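Local coordinates for polysaccharide deacetylase (Streptococcus pyogenes, PDB 6DQ3), which removes N-acetyl groups from the cell wall linkage unit of streptococcal rhamnopolysaccharides, as a zinc-dependent carbohydrate esterase of family 4, at residues 221-224 with 225-228. Sequence-based numbering, arbitrary orientation.
Sequences PENL and LQTM
L224 lies across the thioether of M228 one turn further on, its CG 3.8 Å from M228 SD and its CD1 4.0 Å from the same sulfur. The M228 chain bends at its last torsion, and its CG also comes to 3.3 Å from L224 O, the carbonyl that accepts the M228 N-H in its own plane. On the same buried flank, CD2 of L225 sits 3.2 Å from P221 O, which takes the L225 N-H almost straight (169°).

With Q226 N to E222 O and T227 N to N223 O, these i to i+4 bonds are those of an alpha-helix, the last helix of the chain in this member of carbohydrate esterase family 4. It packs on helix 34-46, where P221 meets L36 and Q39, L224 meets Q40 and L225 meets K43; M228 reaches strand 8-14 at P10 and L12, and Y49 touches both L225 and M228.

The other flank is polar. N223 O accepts twice from T227, from N at 3.0 Å and from OG1 at 3.1 Å, the two donors approaching opposite faces of the carbonyl plane; with OG1 beside the backbone N (chi1 -66°), the hydroxyl is turned back toward the preceding turn. E222 and Q226, both extended beyond CG, lie side by side and point the same way, with Q226 NE2 3.6 Å from E222 CG and their carboxylate and amide planes 31° apart.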
# COMPACT_ATOMS: atom_id res chain seq x y z
N PRO A 221 -8.43 -17.61 3.19
CA PRO A 221 -7.08 -17.53 3.78
C PRO A 221 -6.14 -18.62 3.27
O PRO A 221 -4.98 -18.33 2.98
CB PRO A 221 -7.35 -17.65 5.29
CG PRO A 221 -8.74 -17.11 5.45
CD PRO A 221 -9.49 -17.54 4.21
N GLU A 222 -6.62 -19.86 3.17
CA GLU A 222 -5.79 -20.93 2.64
C GLU A 222 -5.27 -20.59 1.25
O GLU A 222 -4.09 -20.79 0.95
CB GLU A 222 -6.59 -22.23 2.62
CG GLU A 222 -5.79 -23.47 2.23
CD GLU A 222 -6.62 -24.74 2.32
OE1 GLU A 222 -7.42 -24.88 3.27
OE2 GLU A 222 -6.47 -25.61 1.43
N ASN A 223 -6.14 -20.06 0.38
CA ASN A 223 -5.72 -19.81 -0.99
C ASN A 223 -4.82 -18.58 -1.08
O ASN A 223 -3.87 -18.56 -1.87
CB ASN A 223 -6.95 -19.65 -1.89
CG ASN A 223 -7.59 -20.99 -2.23
OD1 ASN A 223 -6.89 -21.98 -2.45
ND2 ASN A 223 -8.91 -21.02 -2.25
N LEU A 224 -5.08 -17.56 -0.26
CA LEU A 224 -4.20 -16.40 -0.24
C LEU A 224 -2.77 -16.80 0.12
O LEU A 224 -1.81 -16.41 -0.56
CB LEU A 224 -4.72 -15.36 0.75
CG LEU A 224 -3.84 -14.13 0.96
CD1 LEU A 224 -3.47 -13.46 -0.34
CD2 LEU A 224 -4.54 -13.16 1.91
N LEU A 225 -2.61 -17.59 1.18
CA LEU A 225 -1.28 -17.99 1.63
C LEU A 225 -0.55 -18.80 0.56
O LEU A 225 0.66 -18.63 0.37
CB LEU A 225 -1.40 -18.79 2.93
CG LEU A 225 -1.41 -18.04 4.26
CD1 LEU A 225 0.01 -17.53 4.54
CD2 LEU A 225 -2.39 -16.89 4.28
N GLN A 226 -1.26 -19.69 -0.13
CA GLN A 226 -0.64 -20.42 -1.23
C GLN A 226 -0.18 -19.47 -2.33
O GLN A 226 0.86 -19.69 -2.95
CB GLN A 226 -1.61 -21.46 -1.79
CG GLN A 226 -1.89 -22.61 -0.83
CD GLN A 226 -2.84 -23.64 -1.40
OE1 GLN A 226 -2.90 -23.85 -2.62
NE2 GLN A 226 -3.61 -24.29 -0.53
N THR A 227 -0.94 -18.40 -2.57
CA THR A 227 -0.58 -17.44 -3.61
C THR A 227 0.66 -16.64 -3.22
O THR A 227 1.42 -16.21 -4.09
CB THR A 227 -1.75 -16.49 -3.87
OG1 THR A 227 -2.84 -17.23 -4.43
CG2 THR A 227 -1.34 -15.38 -4.83
N MET A 228 0.87 -16.43 -1.92
CA MET A 228 2.00 -15.65 -1.44
C MET A 228 3.30 -16.44 -1.41
O MET A 228 4.36 -15.83 -1.24
CB MET A 228 1.70 -15.12 -0.03
CG MET A 228 0.51 -14.17 0.04
SD MET A 228 -0.12 -13.96 1.72
CE MET A 228 1.28 -13.25 2.57